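Local coordinates for protein polymerase subunit PA (Dhori virus, PDB 4CGS) that forms the N-terminal domain of an orthomyxovirus polymerase subunit thought to bind RNA, the counterpart of the influenza cap-snatching endonuclease domain, at residues K9-E14 / V37-Y42; A17-E20 / E24-S27; P58-N63 / E140-D145; V87-D92 / V99-Y104; T152-S157 / N161-M166. All blocks are in the same frame, centred on the assembly; numbering follows the deposited sequence. Where two conformers were deposited one is given.

Contact 1: residues K9-E14 / V37-Y42; sequences KSISSE and VECIKY
Cys39 is where the helix at 37-42 comes closest to the incoming chain: its CA lies 7.1 Å from the CA of Ile11, and both CB atoms are directed at the opposite segment. The touching atom on Cys39 is CB, which meets the branch methyl CG2 of Ile11 at 3.9 Å. On its other side chain arm Ile11 brings CD1 to 4.1 Å from the same Cys39 CB, and the isoleucine therefore straddles one carbon with two methyls. This grip follows from the Ile11 torsions: CG2 stands anti to the backbone N, while CG1 lies beside it (chi1 -64°). The Cys39 side chain also touches Ile15 and Trp16 of helix 13-18, and its SG packs on Ser19 CB. In the fold, the contact pins the loop leading into helix 13-18 onto helix 31-44 within an alpha/beta domain. Ser12 marks the entry of that first helix as its N-cap, with OG bonded to the backbone N of Ile15. One residue further along, Ile40 adds a looser apolar touch, its CG1 lying 4.2 Å from Ile11 CD1. Ile40 is also packed against Leu150 and Ile153 of helix 140-157, and Ile153 reaches Ile11 too, which closes a buried three-isoleucine cluster. Tyr42, about one turn past Cys39, stacks its ring on Trp65.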
# COMPACT_ATOMS: atom_id res chain seq x y z
N LYS A 9 -4.44 -10.00 -13.84
CA LYS A 9 -4.46 -11.32 -13.26
C LYS A 9 -3.85 -11.30 -11.85
O LYS A 9 -4.23 -12.06 -11.00
CB LYS A 9 -3.66 -12.30 -14.12
CG LYS A 9 -3.78 -13.78 -13.78
CD LYS A 9 -2.77 -14.62 -14.56
CE LYS A 9 -3.35 -15.87 -15.21
NZ LYS A 9 -3.50 -16.94 -14.19
N SER A 10 -2.87 -10.43 -11.67
CA SER A 10 -2.13 -10.37 -10.42
C SER A 10 -2.84 -9.71 -9.26
O SER A 10 -2.26 -9.68 -8.13
CB SER A 10 -0.77 -9.68 -10.65
OG SER A 10 0.02 -10.25 -11.66
N ILE A 11 -3.99 -9.09 -9.51
CA ILE A 11 -4.79 -8.49 -8.45
C ILE A 11 -5.91 -9.44 -8.15
O ILE A 11 -6.60 -9.94 -9.04
CB ILE A 11 -5.35 -7.14 -8.89
CG1 ILE A 11 -4.27 -6.08 -9.16
CG2 ILE A 11 -6.33 -6.59 -7.82
CD1 ILE A 11 -3.32 -5.84 -7.99
N SER A 12 -6.09 -9.74 -6.87
CA SER A 12 -7.21 -10.68 -6.55
C SER A 12 -8.60 -10.09 -6.88
O SER A 12 -8.82 -8.87 -6.83
CB SER A 12 -7.19 -11.08 -5.09
OG SER A 12 -7.62 -10.01 -4.26
N SER A 13 -9.55 -10.94 -7.24
CA SER A 13 -10.86 -10.51 -7.52
C SER A 13 -11.46 -9.76 -6.35
O SER A 13 -12.17 -8.79 -6.56
CB SER A 13 -11.75 -11.70 -7.95
OG SER A 13 -11.28 -12.31 -9.11
N GLU A 14 -11.17 -10.22 -5.14
CA GLU A 14 -11.81 -9.57 -3.94
C GLU A 14 -11.23 -8.21 -3.65
O GLU A 14 -11.98 -7.33 -3.24
CB GLU A 14 -11.81 -10.52 -2.74
CG GLU A 14 -10.44 -10.98 -2.25
CD GLU A 14 -9.83 -12.22 -2.91
OE1 GLU A 14 -10.20 -12.53 -4.06
OE2 GLU A 14 -8.98 -12.84 -2.21
N VAL A 37 -3.04 0.91 -9.52
CA VAL A 37 -2.08 1.36 -8.51
C VAL A 37 -2.64 1.33 -7.09
O VAL A 37 -1.95 0.91 -6.16
CB VAL A 37 -1.44 2.70 -8.86
CG1 VAL A 37 -0.58 3.23 -7.72
CG2 VAL A 37 -0.60 2.56 -10.13
N GLU A 38 -3.90 1.70 -6.95
CA GLU A 38 -4.53 1.72 -5.59
C GLU A 38 -4.70 0.31 -5.08
O GLU A 38 -4.47 0.02 -3.90
CB GLU A 38 -5.86 2.48 -5.65
CG GLU A 38 -6.42 2.83 -4.27
CD GLU A 38 -7.65 3.70 -4.33
OE1 GLU A 38 -7.93 4.34 -5.35
OE2 GLU A 38 -8.40 3.67 -3.32
N CYS A 39 -5.03 -0.61 -5.96
CA CYS A 39 -5.10 -2.00 -5.58
C CYS A 39 -3.74 -2.59 -5.28
O CYS A 39 -3.60 -3.42 -4.39
CB CYS A 39 -5.76 -2.87 -6.65
SG CYS A 39 -7.54 -2.61 -6.88
N ILE A 40 -2.70 -2.16 -5.97
CA ILE A 40 -1.32 -2.53 -5.64
C ILE A 40 -1.00 -2.05 -4.23
O ILE A 40 -0.43 -2.80 -3.42
CB ILE A 40 -0.33 -1.99 -6.69
CG1 ILE A 40 -0.49 -2.73 -8.06
CG2 ILE A 40 1.13 -2.17 -6.19
CD1 ILE A 40 0.35 -2.15 -9.17
N LYS A 41 -1.31 -0.77 -3.94
CA LYS A 41 -1.07 -0.22 -2.62
C LYS A 41 -1.77 -1.03 -1.54
O LYS A 41 -1.17 -1.35 -0.52
CB LYS A 41 -1.54 1.20 -2.60
CG LYS A 41 -1.38 1.91 -1.25
CD LYS A 41 -1.94 3.31 -1.36
CE LYS A 41 -2.05 4.01 -0.03
NZ LYS A 41 -2.41 5.47 -0.29
N TYR A 42 -3.02 -1.40 -1.74
CA TYR A 42 -3.76 -2.19 -0.78
C TYR A 42 -3.12 -3.54 -0.57
O TYR A 42 -3.00 -4.05 0.56
CB TYR A 42 -5.22 -2.27 -1.12
CG TYR A 42 -6.07 -2.89 -0.05
CD1 TYR A 42 -6.36 -2.16 1.11
CD2 TYR A 42 -6.52 -4.20 -0.13
CE1 TYR A 42 -7.13 -2.67 2.13
CE2 TYR A 42 -7.31 -4.75 0.89
CZ TYR A 42 -7.64 -3.98 1.99
OH TYR A 42 -8.40 -4.51 3.01

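Contact 2: residues A17-E20 / E24-S27; sequences ALSE and EWMS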
# COMPACT_ATOMS: atom_id res chain seq x y z
N ALA A 17 -12.74 -5.99 -6.31
CA ALA A 17 -14.12 -5.66 -5.98
C ALA A 17 -14.17 -4.62 -4.81
O ALA A 17 -15.00 -3.68 -4.80
CB ALA A 17 -14.90 -6.91 -5.63
N LEU A 18 -13.37 -4.81 -3.79
CA LEU A 18 -13.34 -3.93 -2.65
C LEU A 18 -12.99 -2.47 -3.09
O LEU A 18 -13.48 -1.48 -2.51
CB LEU A 18 -12.40 -4.45 -1.52
CG LEU A 18 -12.49 -3.62 -0.22
CD1 LEU A 18 -13.94 -3.39 0.27
CD2 LEU A 18 -11.61 -4.18 0.88
N SER A 19 -12.12 -2.36 -4.07
CA SER A 19 -11.75 -1.05 -4.57
C SER A 19 -12.91 -0.24 -5.12
O SER A 19 -12.80 0.99 -5.28
CB SER A 19 -10.65 -1.10 -5.60
OG SER A 19 -11.08 -1.55 -6.83
N GLU A 20 -14.05 -0.86 -5.41
CA GLU A 20 -15.26 -0.02 -5.80
C GLU A 20 -15.76 0.89 -4.67
O GLU A 20 -16.50 1.87 -4.86
CB GLU A 20 -16.38 -0.96 -6.04
CG GLU A 20 -16.23 -1.75 -7.32
CD GLU A 20 -17.42 -2.68 -7.59
OE1 GLU A 20 -18.17 -2.97 -6.61
OE2 GLU A 20 -17.61 -3.11 -8.75
N GLU A 24 -11.13 7.46 -4.62
CA GLU A 24 -9.78 8.03 -4.96
C GLU A 24 -9.42 7.77 -6.42
O GLU A 24 -9.18 8.69 -7.18
CB GLU A 24 -8.71 7.50 -3.95
CG GLU A 24 -8.86 8.21 -2.63
CD GLU A 24 -8.31 9.66 -2.67
OE1 GLU A 24 -7.64 10.03 -3.69
OE2 GLU A 24 -8.47 10.42 -1.69
N TRP A 25 -9.34 6.51 -6.85
CA TRP A 25 -9.01 6.24 -8.22
C TRP A 25 -10.02 6.89 -9.16
O TRP A 25 -9.69 7.30 -10.29
CB TRP A 25 -8.88 4.74 -8.55
CG TRP A 25 -10.08 3.90 -8.27
CD1 TRP A 25 -10.45 3.23 -7.10
CD2 TRP A 25 -11.18 3.67 -9.24
NE1 TRP A 25 -11.63 2.58 -7.33
CE2 TRP A 25 -12.08 2.81 -8.60
CE3 TRP A 25 -11.41 4.00 -10.57
CZ2 TRP A 25 -13.25 2.36 -9.22
CZ3 TRP A 25 -12.57 3.57 -11.19
CH2 TRP A 25 -13.45 2.75 -10.54
N MET A 26 -11.28 6.97 -8.75
CA MET A 26 -12.33 7.57 -9.58
C MET A 26 -12.12 9.06 -9.89
O MET A 26 -12.66 9.57 -10.87
CB MET A 26 -13.66 7.35 -8.87
CG MET A 26 -14.14 5.91 -8.73
SD MET A 26 -15.73 5.87 -7.88
CE MET A 26 -15.81 4.21 -7.30
N SER A 27 -11.38 9.71 -9.02
CA SER A 27 -11.10 11.11 -9.16
C SER A 27 -9.92 11.38 -10.07
O SER A 27 -9.66 12.57 -10.46
CB SER A 27 -10.82 11.74 -7.79
OG SER A 27 -9.55 11.38 -7.26
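Trp25, which has the most surface buried here, reaches back from the loop between helices 13-18 and 31-44 to grasp the backbone of Ser19. A side-chain-to-backbone hydrogen bond thus closes the connection that follows helix 13-18. The indole NE1 donates to Ser19 O at 2.8 Å, and the bond is nearly straight, with an N-H...O angle of 173°. The oxygen lies in the ring plane, so it meets the indole at its edge, whereas the donor stands 46° out of the carbonyl plane and is not aligned with a lone pair. A chi1 of 58° places Trp25 CG between its own backbone N and carbonyl carbon, sending the ring toward Ser19. Ser19 OG is occupied by other partners, Trp16 O and Arg35 NE. Glu20 contributes its backbone rather than its carboxylate. Met26, whose CG lies over one face of the indole, extends beyond that carbon until its methyl CE stands 3.5 Å from Glu20 O.

Contact 3: residues P58-N63 / E140-D145; sequences PRYIVN and EVQRQD
Tyr60 and Gln142 approach from opposite directions and join at their polar ends, linking a strand of the central mixed sheet to the start of helix 140-157 in an alpha/beta domain related to the PD-(D/E)XK nucleases. Gln142 NE2 donates to Tyr60 OH at 3.0 Å, with an N-H...O angle of 160°. The hydroxyl oxygen lies in the amide plane of Gln142, yet ring and amide planes are turned 43° from each other. The CA atoms of Arg59 and Gln142, the closest across the segments, are 12.5 Å apart, so long side chains, with one water, bridge the distance. In the next shell, Arg59 lays a face of its guanidinium against the hydroxyl: Tyr60 OH sits over the centre of that group, 3.2 Å above its plane. The arginine is held there by a salt bridge from NH2 to Asp92, while Tyr60 OH is also hydrogen-bonded to Tyr137 OH. Both polar atoms of the Gln142 amide are fixed from further out. NE2 gives a second bond to Ile48 O, and OE1 accepts from the backbone N of Asp139, just ahead of the helix, the backward bond of the kind made in a capping box. Together these partners set the rotation of the buried amide. A water completes the link, donating to Gln142 OE1 at 2.8 Å and accepting a weak bond from Arg59 NH1 at 3.0 Å.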
# COMPACT_ATOMS: atom_id res chain seq x y z
N PRO A 58 -2.74 -9.94 15.61
CA PRO A 58 -2.13 -9.24 14.46
C PRO A 58 -1.36 -7.99 14.93
O PRO A 58 -1.83 -7.20 15.75
CB PRO A 58 -3.40 -8.87 13.60
CG PRO A 58 -4.31 -10.03 13.82
CD PRO A 58 -4.10 -10.44 15.26
N ARG A 59 -0.17 -7.85 14.37
CA ARG A 59 0.69 -6.69 14.62
C ARG A 59 0.09 -5.41 14.11
O ARG A 59 0.33 -4.35 14.64
CB ARG A 59 2.06 -6.94 14.08
CG ARG A 59 3.01 -5.77 14.16
CD ARG A 59 4.37 -6.21 13.66
NE ARG A 59 5.26 -5.07 13.42
CZ ARG A 59 6.47 -5.10 12.90
NH1 ARG A 59 6.94 -6.22 12.44
NH2 ARG A 59 7.11 -3.97 12.70
N TYR A 60 -0.64 -5.50 13.01
CA TYR A 60 -1.10 -4.34 12.28
C TYR A 60 -2.59 -4.23 12.25
O TYR A 60 -3.28 -5.26 12.23
CB TYR A 60 -0.65 -4.41 10.80
CG TYR A 60 0.84 -4.30 10.65
CD1 TYR A 60 1.50 -3.06 10.56
CD2 TYR A 60 1.66 -5.43 10.62
CE1 TYR A 60 2.87 -2.97 10.40
CE2 TYR A 60 3.01 -5.36 10.44
CZ TYR A 60 3.63 -4.13 10.32
OH TYR A 60 5.02 -4.12 10.15
N ILE A 61 -3.08 -3.01 12.29
CA ILE A 61 -4.45 -2.66 11.90
C ILE A 61 -4.38 -1.97 10.56
O ILE A 61 -3.63 -1.01 10.40
CB ILE A 61 -5.10 -1.72 12.94
CG1 ILE A 61 -5.15 -2.46 14.31
CG2 ILE A 61 -6.47 -1.29 12.49
CD1 ILE A 61 -5.58 -1.54 15.48
N VAL A 62 -5.09 -2.46 9.57
CA VAL A 62 -5.12 -1.83 8.26
C VAL A 62 -6.23 -0.86 8.22
O VAL A 62 -7.40 -1.25 8.33
CB VAL A 62 -5.26 -2.90 7.09
CG1 VAL A 62 -5.41 -2.17 5.75
CG2 VAL A 62 -4.07 -3.87 7.05
N ASN A 63 -5.92 0.43 8.05
CA ASN A 63 -6.94 1.48 7.94
C ASN A 63 -7.33 1.72 6.47
O ASN A 63 -8.40 2.29 6.23
CB ASN A 63 -6.40 2.82 8.52
CG ASN A 63 -6.19 2.85 9.97
OD1 ASN A 63 -5.25 3.50 10.43
ND2 ASN A 63 -7.03 2.16 10.73
N GLU A 140 12.68 -9.49 6.80
CA GLU A 140 13.05 -10.18 5.56
C GLU A 140 11.81 -10.80 4.90
O GLU A 140 11.68 -10.77 3.68
CB GLU A 140 14.13 -11.21 5.85
CG GLU A 140 14.69 -11.83 4.60
CD GLU A 140 15.77 -12.89 4.83
OE1 GLU A 140 15.98 -13.26 5.97
OE2 GLU A 140 16.37 -13.38 3.86
N VAL A 141 10.92 -11.38 5.68
CA VAL A 141 9.71 -12.02 5.16
C VAL A 141 8.80 -10.98 4.53
O VAL A 141 8.29 -11.17 3.43
CB VAL A 141 8.95 -12.82 6.28
CG1 VAL A 141 7.58 -13.27 5.77
CG2 VAL A 141 9.75 -14.04 6.75
N GLN A 142 8.60 -9.83 5.20
CA GLN A 142 7.85 -8.76 4.60
C GLN A 142 8.43 -8.23 3.31
O GLN A 142 7.72 -8.03 2.33
CB GLN A 142 7.71 -7.61 5.61
CG GLN A 142 6.90 -7.94 6.86
CD GLN A 142 6.90 -6.82 7.84
OE1 GLN A 142 8.00 -6.37 8.21
NE2 GLN A 142 5.74 -6.36 8.30
N ARG A 143 9.75 -8.04 3.29
CA ARG A 143 10.38 -7.62 2.05
C ARG A 143 10.19 -8.59 0.90
O ARG A 143 9.87 -8.21 -0.22
CB ARG A 143 11.91 -7.32 2.25
CG ARG A 143 12.20 -6.24 3.24
CD ARG A 143 13.60 -5.81 3.19
NE ARG A 143 14.58 -6.85 3.39
CZ ARG A 143 15.03 -7.23 4.58
NH1 ARG A 143 14.57 -6.70 5.70
NH2 ARG A 143 15.94 -8.20 4.65
N GLN A 144 10.31 -9.86 1.22
CA GLN A 144 10.07 -10.91 0.23
C GLN A 144 8.66 -10.92 -0.26
O GLN A 144 8.47 -10.98 -1.48
CB GLN A 144 10.49 -12.27 0.82
CG GLN A 144 11.99 -12.55 0.92
CD GLN A 144 12.49 -12.91 -0.47
OE1 GLN A 144 12.46 -14.09 -0.90
NE2 GLN A 144 12.90 -11.91 -1.19
N ASP A 145 7.69 -10.85 0.63
CA ASP A 145 6.31 -10.94 0.20
C ASP A 145 5.89 -9.74 -0.60
O ASP A 145 5.20 -9.84 -1.64
CB ASP A 145 5.40 -11.12 1.38
CG ASP A 145 5.46 -12.48 2.04
OD1 ASP A 145 6.06 -13.42 1.45
OD2 ASP A 145 4.99 -12.58 3.19
O HOH W 1 8.93 -5.07 10.45

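Contact 4: residues V87-D92 / V99-Y104; sequences VPDLLD and VYVKVY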
# COMPACT_ATOMS: atom_id res chain seq x y z
N VAL A 87 -5.26 9.59 7.26
CA VAL A 87 -4.91 8.65 8.33
C VAL A 87 -3.86 7.66 7.83
O VAL A 87 -3.68 7.39 6.66
CB VAL A 87 -6.15 7.86 8.89
CG1 VAL A 87 -7.25 8.81 9.28
CG2 VAL A 87 -6.66 6.85 7.88
N PRO A 88 -3.00 7.15 8.76
CA PRO A 88 -2.02 6.15 8.28
C PRO A 88 -2.72 4.96 7.66
O PRO A 88 -3.79 4.52 8.14
CB PRO A 88 -1.25 5.79 9.55
CG PRO A 88 -1.53 6.91 10.51
CD PRO A 88 -2.84 7.42 10.20
N ASP A 89 -2.08 4.35 6.66
CA ASP A 89 -2.60 3.14 6.02
C ASP A 89 -2.63 1.92 6.92
O ASP A 89 -3.54 1.09 6.84
CB ASP A 89 -1.79 2.89 4.70
CG ASP A 89 -1.93 4.02 3.75
OD1 ASP A 89 -3.13 4.33 3.41
OD2 ASP A 89 -0.92 4.56 3.29
N LEU A 90 -1.65 1.84 7.82
CA LEU A 90 -1.62 0.83 8.83
C LEU A 90 -1.20 1.43 10.19
O LEU A 90 -0.47 2.41 10.25
CB LEU A 90 -0.67 -0.37 8.54
CG LEU A 90 -0.69 -1.04 7.19
CD1 LEU A 90 0.24 -0.34 6.20
CD2 LEU A 90 -0.38 -2.53 7.31
N LEU A 91 -1.65 0.82 11.29
CA LEU A 91 -1.10 1.03 12.59
C LEU A 91 -0.20 -0.17 12.94
O LEU A 91 -0.67 -1.30 12.86
CB LEU A 91 -2.18 1.23 13.61
CG LEU A 91 -3.23 2.29 13.41
CD1 LEU A 91 -4.19 2.33 14.59
CD2 LEU A 91 -2.58 3.64 13.09
N ASP A 92 1.06 0.08 13.32
CA ASP A 92 1.98 -0.94 13.70
C ASP A 92 1.96 -0.97 15.24
O ASP A 92 2.47 -0.05 15.89
CB ASP A 92 3.36 -0.59 13.19
CG ASP A 92 4.42 -1.58 13.60
OD1 ASP A 92 4.23 -2.40 14.51
OD2 ASP A 92 5.53 -1.55 12.98
N VAL A 99 1.92 3.81 9.69
CA VAL A 99 2.60 3.45 8.46
C VAL A 99 1.82 3.99 7.28
O VAL A 99 0.65 3.71 7.13
CB VAL A 99 2.79 1.91 8.34
CG1 VAL A 99 3.57 1.58 7.06
CG2 VAL A 99 3.48 1.34 9.58
N TYR A 100 2.51 4.71 6.39
CA TYR A 100 1.92 5.20 5.15
C TYR A 100 2.62 4.42 4.03
O TYR A 100 3.84 4.25 4.10
CB TYR A 100 2.13 6.67 4.99
CG TYR A 100 1.60 7.55 6.14
CD1 TYR A 100 2.39 7.75 7.22
CD2 TYR A 100 0.33 8.14 6.10
CE1 TYR A 100 2.00 8.52 8.31
CE2 TYR A 100 -0.10 8.95 7.20
CZ TYR A 100 0.78 9.11 8.25
OH TYR A 100 0.41 9.90 9.37
N VAL A 101 1.87 3.99 3.03
CA VAL A 101 2.44 3.25 1.88
C VAL A 101 2.29 4.10 0.64
O VAL A 101 1.19 4.59 0.34
CB VAL A 101 1.71 1.93 1.72
CG1 VAL A 101 2.20 1.17 0.48
CG2 VAL A 101 1.87 1.06 2.95
N LYS A 102 3.37 4.24 -0.09
CA LYS A 102 3.43 4.92 -1.34
C LYS A 102 4.04 4.02 -2.43
O LYS A 102 5.15 3.50 -2.25
CB LYS A 102 4.19 6.31 -1.16
CG LYS A 102 3.54 7.38 -0.26
CD LYS A 102 4.12 8.79 -0.47
CE LYS A 102 3.29 9.92 0.18
NZ LYS A 102 3.63 11.35 -0.24
N VAL A 103 3.34 3.89 -3.54
CA VAL A 103 3.79 3.14 -4.68
C VAL A 103 4.23 4.11 -5.78
O VAL A 103 3.49 4.96 -6.25
CB VAL A 103 2.69 2.21 -5.25
CG1 VAL A 103 3.18 1.47 -6.48
CG2 VAL A 103 2.19 1.29 -4.15
N TYR A 104 5.46 3.97 -6.21
CA TYR A 104 6.04 4.78 -7.28
C TYR A 104 6.01 3.97 -8.61
O TYR A 104 6.52 2.97 -8.64
CB TYR A 104 7.46 5.07 -6.82
CG TYR A 104 7.58 6.00 -5.65
CD1 TYR A 104 7.31 5.55 -4.35
CD2 TYR A 104 7.88 7.34 -5.81
CE1 TYR A 104 7.39 6.37 -3.26
CE2 TYR A 104 7.97 8.19 -4.71
CZ TYR A 104 7.69 7.71 -3.44
OH TYR A 104 7.79 8.53 -2.31
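Leu90 and Val99 form the antiparallel, hydrogen-bonded pair of a beta hairpin, and a classic beta bulge is formed here, Asp89 and Leu90 both facing Val99. The N-to-C directions of the short segments 90-92 and 99-104 are 134° apart, well short of antiparallel. Among the backbone bonds, Val99 N to Leu90 O measures 2.8 Å, and Leu90 N returns to Val99 O at 3.0 Å. Asp89 N also lies 2.8 Å from Val99 O, but that bond is weak and bent, as expected at a bulge. Beyond it a side chain replaces the backbone as acceptor: Val101 N donates to Asp89 OD2 at 2.9 Å, almost straight at 174°, using the anti lone pair of the carboxylate oxygen. The Pro88-Asp89 pair that carries this bond recalls the Pro-Asp of the PD-(D/E)XK signature, as in the influenza relative. Apolar contacts gather on the sheet face bearing Leu90, Val99 and Val101. There Leu90 CD1 wedges between the two valines, 3.9 Å from both Val99 CG1 and Val101 CG2. On the other face, Tyr100 lies alongside Pro88. Its hydroxyl bonds Glu119 and its ring stacks with Phe121 of the next strand. The tyrosine ring receives a CH-pi contact from Pro88 CA, 4.0 Å from the centroid and 29° off the ring normal, while Pro88 CG sits 3.9 Å from Tyr100 CZ.

Contact 5: residues T152-S157 / N161-M166; sequences TIYNES and NLLERM
A helical corner joins the end of helix 140-157 to the short helix 162-166; the axes of the segments 152-157 and 162-166 are inclined at 107° and pass 9.2 Å apart. The corner is tied through the backbone: Leu163 N donates to Ser157 O at 3.2 Å with an N-H...O angle of 158°. This donor stands well above the carbonyl plane, so it does not use a lone pair direction. Around this bond the side chains of the second helix close in on Ser157. Leu163 CB comes to 4.0 Å from Ser157 CB, and Leu162 CB lies 3.8 Å from Ser157 O. With CG anti to the backbone N (chi1 -176°), Leu163 also brings CD1 to 4.0 Å from Tyr154 CD1, one turn back along the first helix. In one of its two conformers Ser157 OG donates to Ile153 O at 2.7 Å, a bond not assured for the other. Contacts of Met166 CE with Ser157 are less certain, since both residues have alternative conformers. The short helix in turn lies against helix 31-44, with Leu162 and Met166 packed on Ile36 and Arg165 paired with Glu33, while the Glu156 carboxylate of the long helix accepts hydrogen bonds from Ser10 OG and the backbone N of Lys9 in the N-terminal loop.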
# COMPACT_ATOMS: atom_id res chain seq x y z
N THR A 152 5.67 -9.56 -9.66
CA THR A 152 4.67 -10.29 -10.39
C THR A 152 3.77 -9.35 -11.20
O THR A 152 3.57 -9.56 -12.44
CB THR A 152 3.79 -11.15 -9.43
OG1 THR A 152 4.63 -12.05 -8.74
CG2 THR A 152 2.76 -11.93 -10.17
N ILE A 153 3.21 -8.34 -10.58
CA ILE A 153 2.37 -7.42 -11.33
C ILE A 153 3.14 -6.55 -12.32
O ILE A 153 2.69 -6.30 -13.44
CB ILE A 153 1.48 -6.57 -10.44
CG1 ILE A 153 0.40 -5.84 -11.29
CG2 ILE A 153 2.18 -5.65 -9.44
CD1 ILE A 153 -0.86 -5.45 -10.56
N TYR A 154 4.38 -6.19 -12.01
CA TYR A 154 5.26 -5.47 -12.94
C TYR A 154 5.47 -6.32 -14.19
O TYR A 154 5.31 -5.84 -15.31
CB TYR A 154 6.57 -5.22 -12.26
CG TYR A 154 7.60 -4.53 -13.11
CD1 TYR A 154 7.52 -3.26 -13.48
CD2 TYR A 154 8.78 -5.22 -13.44
CE1 TYR A 154 8.55 -2.62 -14.20
CE2 TYR A 154 9.75 -4.61 -14.21
CZ TYR A 154 9.63 -3.30 -14.59
OH TYR A 154 10.64 -2.70 -15.31
N ASN A 155 5.87 -7.57 -14.00
CA ASN A 155 6.09 -8.45 -15.15
C ASN A 155 4.83 -8.72 -15.97
O ASN A 155 4.90 -8.86 -17.18
CB ASN A 155 6.84 -9.69 -14.73
CG ASN A 155 8.28 -9.40 -14.54
OD1 ASN A 155 8.90 -8.79 -15.43
ND2 ASN A 155 8.84 -9.85 -13.38
N GLU A 156 3.68 -8.78 -15.33
CA GLU A 156 2.39 -8.89 -16.06
C GLU A 156 2.15 -7.62 -16.87
O GLU A 156 1.75 -7.68 -18.03
CB GLU A 156 1.21 -9.11 -15.09
CG GLU A 156 -0.09 -9.17 -15.89
CD GLU A 156 -1.33 -9.26 -15.04
OE1 GLU A 156 -1.25 -9.34 -13.79
OE2 GLU A 156 -2.42 -9.27 -15.68
N SER A 157 2.39 -6.46 -16.29
CA SER A 157 2.12 -5.20 -16.91
C SER A 157 3.00 -4.98 -18.15
O SER A 157 2.54 -4.30 -19.08
CB SER A 157 2.27 -4.13 -15.84
OG SER A 157 1.35 -4.33 -14.73
N ASN A 161 0.34 -2.61 -22.83
CA ASN A 161 0.71 -1.22 -22.64
C ASN A 161 0.44 -0.75 -21.23
O ASN A 161 0.69 0.42 -20.95
CB ASN A 161 0.05 -0.32 -23.67
CG ASN A 161 0.44 -0.65 -25.06
OD1 ASN A 161 -0.44 -0.83 -25.94
ND2 ASN A 161 1.76 -0.73 -25.29
N LEU A 162 0.03 -1.67 -20.34
CA LEU A 162 -0.29 -1.32 -18.98
C LEU A 162 0.86 -0.64 -18.22
O LEU A 162 0.61 0.38 -17.57
CB LEU A 162 -0.75 -2.56 -18.25
CG LEU A 162 -1.19 -2.33 -16.81
CD1 LEU A 162 -2.32 -1.33 -16.77
CD2 LEU A 162 -1.55 -3.68 -16.20
N LEU A 163 2.07 -1.20 -18.23
CA LEU A 163 3.16 -0.52 -17.48
C LEU A 163 3.40 0.90 -17.95
O LEU A 163 3.47 1.83 -17.15
CB LEU A 163 4.49 -1.27 -17.50
CG LEU A 163 5.67 -0.70 -16.67
CD1 LEU A 163 5.22 -0.51 -15.25
CD2 LEU A 163 6.96 -1.50 -16.72
N GLU A 164 3.47 1.08 -19.26
CA GLU A 164 3.65 2.38 -19.87
C GLU A 164 2.51 3.33 -19.47
O GLU A 164 2.76 4.46 -19.05
CB GLU A 164 3.76 2.30 -21.38
CG GLU A 164 4.12 3.65 -22.03
CD GLU A 164 3.83 3.76 -23.53
OE1 GLU A 164 3.16 2.93 -24.15
OE2 GLU A 164 4.27 4.77 -24.10
N ARG A 165 1.27 2.84 -19.52
CA ARG A 165 0.11 3.61 -19.12
C ARG A 165 0.19 4.03 -17.64
O ARG A 165 -0.14 5.18 -17.30
CB ARG A 165 -1.18 2.83 -19.41
CG ARG A 165 -1.46 2.82 -20.92
CD ARG A 165 -2.71 2.08 -21.27
NE ARG A 165 -3.84 2.62 -20.60
CZ ARG A 165 -5.07 2.13 -20.69
NH1 ARG A 165 -5.31 1.13 -21.54
NH2 ARG A 165 -6.07 2.67 -19.97
N MET A 166 0.56 3.10 -16.75
CA MET A 166 0.70 3.46 -15.34
C MET A 166 1.80 4.49 -15.09
O MET A 166 1.70 5.32 -14.20
CB MET A 166 0.95 2.23 -14.46
CG MET A 166 -0.32 1.41 -14.21
SD MET A 166 -0.06 0.07 -13.04
CE MET A 166 0.90 -1.07 -14.00

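Overall arrangement
Contacts 1, 3 and 4 are buried in the body of the domain; contact 5 is buried but peripheral, its centre about 17 Å from the chain centre. Contact 2 is half exposed and lies about 23 Å, centre to centre, from contact 3 on the opposite side of the domain. Contact 4 is nearest the middle of the chain and the most extensive; it shares the sheet with contact 3. Contacts 3 and 5 use the two ends of helix 140-157, and contacts 1 and 2 both involve helix 13-18. Chemistry follows place: contact 1 is purely apolar, contact 2 rests on one indole bond, contact 3 is a polar network with water, contact 4 combines backbone pairing with apolar packing, and contact 5 a single backbone bond with leucines.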